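Local coordinates for protein starch synthase I (Hordeum vulgare, PDB 4HLN) that belongs to the starch synthase family of glycosyltransferases, two-domain proteins built from Rossmann-like alpha/beta domains, at residues L279-A282 against K283-Y287; Q363-S366 against W367-T371. One frame throughout, in Å; residues are numbered along the deposited sequence.

Interaction 1: residues L279-A282 against K283-Y287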
loop_
_atom_site.group_PDB
_atom_site.type_symbol
_atom_site.label_atom_id
_atom_site.label_comp_id
_atom_site.label_asym_id
_atom_site.label_seq_id
_atom_site.Cartn_x
_atom_site.Cartn_y
_atom_site.Cartn_z
ATOM N N LEU A 279 19.799 9.503 -9.996
ATOM C CA LEU A 279 21.123 9.813 -9.489
ATOM C C LEU A 279 22.069 8.635 -9.672
ATOM O O LEU A 279 23.177 8.791 -10.209
ATOM C CB LEU A 279 21.050 10.223 -8.016
ATOM C CG LEU A 279 20.380 11.587 -7.845
ATOM C CD1 LEU A 279 20.255 12.000 -6.376
ATOM C CD2 LEU A 279 21.119 12.655 -8.686
ATOM N N LEU A 280 21.640 7.457 -9.229
ATOM C CA LEU A 280 22.485 6.278 -9.371
ATOM C C LEU A 280 22.973 6.165 -10.809
ATOM O O LEU A 280 24.165 6.003 -11.070
ATOM C CB LEU A 280 21.717 5.022 -8.991
ATOM C CG LEU A 280 21.299 4.969 -7.529
ATOM C CD1 LEU A 280 20.493 3.720 -7.264
ATOM C CD2 LEU A 280 22.515 5.036 -6.633
ATOM N N ALA A 281 22.034 6.286 -11.740
ATOM C CA ALA A 281 22.321 6.112 -13.154
ATOM C C ALA A 281 23.122 7.264 -13.786
ATOM O O ALA A 281 23.914 7.055 -14.708
ATOM C CB ALA A 281 21.029 5.884 -13.904
ATOM N N ALA A 282 22.939 8.473 -13.277
ATOM C CA ALA A 282 23.524 9.649 -13.905
ATOM C C ALA A 282 24.840 10.063 -13.249
ATOM O O ALA A 282 25.807 10.418 -13.922
ATOM C CB ALA A 282 22.511 10.812 -13.878
ATOM N N LYS A 283 24.861 10.023 -11.924
ATOM C CA LYS A 283 25.965 10.570 -11.167
ATOM C C LYS A 283 26.966 9.507 -10.677
ATOM O O LYS A 283 28.151 9.796 -10.567
ATOM C CB LYS A 283 25.408 11.432 -10.023
ATOM C CG LYS A 283 26.296 11.567 -8.791
ATOM C CD LYS A 283 25.761 12.666 -7.857
ATOM C CE LYS A 283 26.606 12.842 -6.603
ATOM N NZ LYS A 283 28.048 12.979 -6.932
ATOM N N TYR A 284 26.512 8.279 -10.419
ATOM C CA TYR A 284 27.394 7.273 -9.813
ATOM C C TYR A 284 27.905 6.155 -10.730
ATOM O O TYR A 284 29.112 5.948 -10.847
ATOM C CB TYR A 284 26.753 6.669 -8.566
ATOM C CG TYR A 284 26.494 7.682 -7.470
ATOM C CD1 TYR A 284 27.476 7.988 -6.538
ATOM C CD2 TYR A 284 25.266 8.335 -7.364
ATOM C CE1 TYR A 284 27.257 8.918 -5.527
ATOM C CE2 TYR A 284 25.034 9.262 -6.356
ATOM C CZ TYR A 284 26.039 9.544 -5.435
ATOM O OH TYR A 284 25.837 10.452 -4.421
ATOM N N ARG A 285 26.999 5.427 -11.367
ATOM C CA ARG A 285 27.417 4.271 -12.162
ATOM C C ARG A 285 28.360 4.601 -13.319
ATOM O O ARG A 285 29.246 3.821 -13.643
ATOM C CB ARG A 285 26.208 3.490 -12.676
ATOM C CG ARG A 285 25.381 2.915 -11.580
ATOM C CD ARG A 285 24.725 1.639 -12.009
ATOM N NE ARG A 285 23.666 1.309 -11.067
ATOM C CZ ARG A 285 22.389 1.619 -11.252
ATOM N NH1 ARG A 285 21.996 2.242 -12.362
ATOM N NH2 ARG A 285 21.505 1.280 -10.336
ATOM N N PRO A 286 28.168 5.752 -13.964
ATOM C CA PRO A 286 29.085 6.030 -15.075
ATOM C C PRO A 286 30.543 6.175 -14.616
ATOM O O PRO A 286 31.451 6.136 -15.444
ATOM C CB PRO A 286 28.548 7.353 -15.654
ATOM C CG PRO A 286 27.106 7.397 -15.208
ATOM C CD PRO A 286 27.090 6.753 -13.858
ATOM N N TYR A 287 30.766 6.319 -13.317
ATOM C CA TYR A 287 32.123 6.468 -12.802
ATOM C C TYR A 287 32.642 5.264 -12.015
ATOM O O TYR A 287 33.728 5.310 -11.442
ATOM C CB TYR A 287 32.222 7.741 -11.971
ATOM C CG TYR A 287 31.781 8.953 -12.748
ATOM C CD1 TYR A 287 32.662 9.614 -13.600
ATOM C CD2 TYR A 287 30.477 9.422 -12.656
ATOM C CE1 TYR A 287 32.261 10.712 -14.324
ATOM C CE2 TYR A 287 30.073 10.518 -13.373
ATOM C CZ TYR A 287 30.964 11.162 -14.206
ATOM O OH TYR A 287 30.549 12.256 -14.927
#
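Backbone bonds carry the turn from Leu279 to Arg285: Leu279 O takes the N-H of Lys283 at 2.7 Å in the carbonyl plane, and one residue on the helix widens to a pi-type turn, with Arg285 N reaching Leu280 O at 2.9 Å and an N-H...O angle of 175°. Between these two, the N-H of Tyr284 is shared weakly by both carbonyls. Bent at chi2 (-149°), the Arg285 side chain runs back past Leu280 until the guanidinium lays one face on Leu280 CB, offset toward its rim, while Arg285 NH1 comes within 4.1 Å of Ala281 CB. Tyr284 presents its ring edge to the Leu279 carbonyl, and Tyr284 CD2 lies 4.4 Å from Leu280 CD2; Lys283 CG sits over one ring face. Pro286, which has no N-H to give, sets its CG and CD against the Ala281 carbonyl oxygen. The helix is the middle element of a beta-alpha-beta unit, strand 264-269, helix 276-284, strand 294-299. Arg285 NH2 bonds to Ser293 O just before the second strand, while Leu279 and Tyr284 pack on helix 235-252, where Glu248 is hydrogen-bonded to the tyrosine OH.

Interaction 2: residues Q363-S366 against W367-T371; sequences QGYS and WEVTT
Ser366 is the N-cap of helix 367-374, the helix that follows strand 357-360 in the N-terminal, Rossmann-like domain. Its hydroxyl oxygen accepts the N-H of Val369, with Ser366 OG and Val369 N 3.2 Å apart and an N-H...O angle of 157°. The torsion makes this possible: with chi1 at 61°, OG lies between the serine's own backbone N and carbonyl carbon and faces the first turn. The carbonyl of the same residue starts the regular helical pattern, for Thr370 N points at Ser366 O over 3.1 Å, almost straight at 178°. Thr370 OG1 adds a weak bond to Ser366 O at 3.3 Å. One serine thus receives N-H groups of the first turn through both its side chain and its backbone.

Glu368 bends at chi2, which folds its carboxylate back alongside the cap until Glu368 OE1 is 3.2 Å from Ser366 CB. A negative group at the N-terminal end of a helix would be expected to sit favourably in the helix dipole.

Before the cap, Tyr365 starts toward the helix, its CB near Val369, and then its ring leads off to the C-terminal domain: OH bonds to Glu525 N, the ring meets His544 edge-to-face, and Phe524 touches both this ring and Val369. The loop also pairs through its backbone, Gly364 with Thr546, so the capped end lies at the seam between the two domains. Within the local turn, Val369 reaches back with both methyls. CG2 lies beside Ser366 OG, while Val369 CG1 lies 4.1 Å from Tyr365 CB and equally near to CD1 of the tyrosine ring.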
loop_
_atom_site.group_PDB
_atom_site.type_symbol
_atom_site.label_atom_id
_atom_site.label_comp_id
_atom_site.label_asym_id
_atom_site.label_seq_id
_atom_site.Cartn_x
_atom_site.Cartn_y
_atom_site.Cartn_z
ATOM N N GLN A 363 -1.114 -2.508 -9.970
ATOM C CA GLN A 363 -1.036 -3.901 -10.397
ATOM C C GLN A 363 -2.338 -4.707 -10.304
ATOM O O GLN A 363 -2.698 -5.421 -11.243
ATOM C CB GLN A 363 0.069 -4.625 -9.658
ATOM C CG GLN A 363 1.253 -4.899 -10.550
ATOM C CD GLN A 363 0.862 -5.686 -11.779
ATOM O OE1 GLN A 363 0.391 -6.816 -11.678
ATOM N NE2 GLN A 363 1.041 -5.088 -12.948
ATOM N N GLY A 364 -3.042 -4.610 -9.185
ATOM C CA GLY A 364 -4.317 -5.299 -9.076
ATOM C C GLY A 364 -5.533 -4.554 -9.608
ATOM O O GLY A 364 -6.644 -4.761 -9.121
ATOM N N TYR A 365 -5.340 -3.696 -10.606
ATOM C CA TYR A 365 -6.456 -2.936 -11.191
ATOM C C TYR A 365 -6.444 -2.894 -12.713
ATOM O O TYR A 365 -5.456 -3.236 -13.350
ATOM C CB TYR A 365 -6.504 -1.504 -10.654
ATOM C CG TYR A 365 -6.790 -1.429 -9.188
ATOM C CD1 TYR A 365 -8.099 -1.419 -8.723
ATOM C CD2 TYR A 365 -5.756 -1.398 -8.258
ATOM C CE1 TYR A 365 -8.381 -1.359 -7.366
ATOM C CE2 TYR A 365 -6.019 -1.333 -6.899
ATOM C CZ TYR A 365 -7.334 -1.316 -6.458
ATOM O OH TYR A 365 -7.612 -1.251 -5.113
ATOM N N SER A 366 -7.550 -2.441 -13.283
ATOM C CA SER A 366 -7.722 -2.435 -14.732
ATOM C C SER A 366 -6.986 -1.275 -15.376
ATOM O O SER A 366 -6.660 -0.292 -14.712
ATOM C CB SER A 366 -9.203 -2.309 -15.066
ATOM O OG SER A 366 -9.709 -1.083 -14.553
ATOM N N TRP A 367 -6.756 -1.384 -16.678
ATOM C CA TRP A 367 -6.179 -0.287 -17.449
ATOM C C TRP A 367 -6.936 1.021 -17.184
ATOM O O TRP A 367 -6.346 2.079 -16.938
ATOM C CB TRP A 367 -6.213 -0.610 -18.947
ATOM C CG TRP A 367 -5.664 0.501 -19.805
ATOM C CD1 TRP A 367 -6.333 1.623 -20.241
ATOM C CD2 TRP A 367 -4.327 0.611 -20.316
ATOM N NE1 TRP A 367 -5.491 2.415 -20.995
ATOM C CE2 TRP A 367 -4.257 1.818 -21.056
ATOM C CE3 TRP A 367 -3.183 -0.191 -20.221
ATOM C CZ2 TRP A 367 -3.090 2.234 -21.699
ATOM C CZ3 TRP A 367 -2.023 0.224 -20.861
ATOM C CH2 TRP A 367 -1.986 1.426 -21.590
ATOM N N GLU A 368 -8.257 0.919 -17.231
ATOM C CA GLU A 368 -9.152 2.055 -17.111
ATOM C C GLU A 368 -8.979 2.767 -15.777
ATOM O O GLU A 368 -8.946 3.997 -15.721
ATOM C CB GLU A 368 -10.605 1.587 -17.283
ATOM C CG GLU A 368 -10.925 0.928 -18.647
ATOM C CD GLU A 368 -10.144 -0.372 -18.948
ATOM O OE1 GLU A 368 -9.721 -1.088 -18.007
ATOM O OE2 GLU A 368 -9.960 -0.684 -20.150
ATOM N N VAL A 369 -8.883 1.993 -14.702
ATOM C CA VAL A 369 -8.726 2.572 -13.373
ATOM C C VAL A 369 -7.376 3.277 -13.273
ATOM O O VAL A 369 -7.290 4.431 -12.837
ATOM C CB VAL A 369 -8.867 1.506 -12.264
ATOM C CG1 VAL A 369 -8.478 2.077 -10.913
ATOM C CG2 VAL A 369 -10.289 0.986 -12.219
ATOM N N THR A 370 -6.324 2.584 -13.697
ATOM C CA THR A 370 -4.989 3.156 -13.686
ATOM C C THR A 370 -4.933 4.458 -14.495
ATOM O O THR A 370 -4.331 5.446 -14.063
ATOM C CB THR A 370 -3.961 2.167 -14.218
ATOM O OG1 THR A 370 -3.924 1.015 -13.365
ATOM C CG2 THR A 370 -2.594 2.808 -14.243
ATOM N N THR A 371 -5.577 4.462 -15.658
ATOM C CA THR A 371 -5.604 5.648 -16.518
ATOM C C THR A 371 -6.324 6.821 -15.867
ATOM O O THR A 371 -5.952 7.980 -16.033
ATOM C CB THR A 371 -6.293 5.352 -17.834
ATOM O OG1 THR A 371 -5.387 4.636 -18.683
ATOM C CG2 THR A 371 -6.702 6.652 -18.507
#

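How the interactions relate
Both contacts are local turns in the same catalytic domain, each at one end of its own helix: interaction 1 at the C-terminal end of helix 276-284, interaction 2 at the N-terminal start of helix 367-374. Their centres are 33 Å apart and their nearest atoms about 21 Å, so they do not touch. Interaction 1 is mostly buried and far from the centre of the chain; its cross-segment hydrogen bonds are all backbone ones, and apolar packing together with side-chain hydrogen bonds of Tyr284 and Arg285 ties it to its own domain. Interaction 2 is a surface contact nearer the centre. There a serine hydroxyl does the capping, and the adjoining tyrosine reaches across to the other domain.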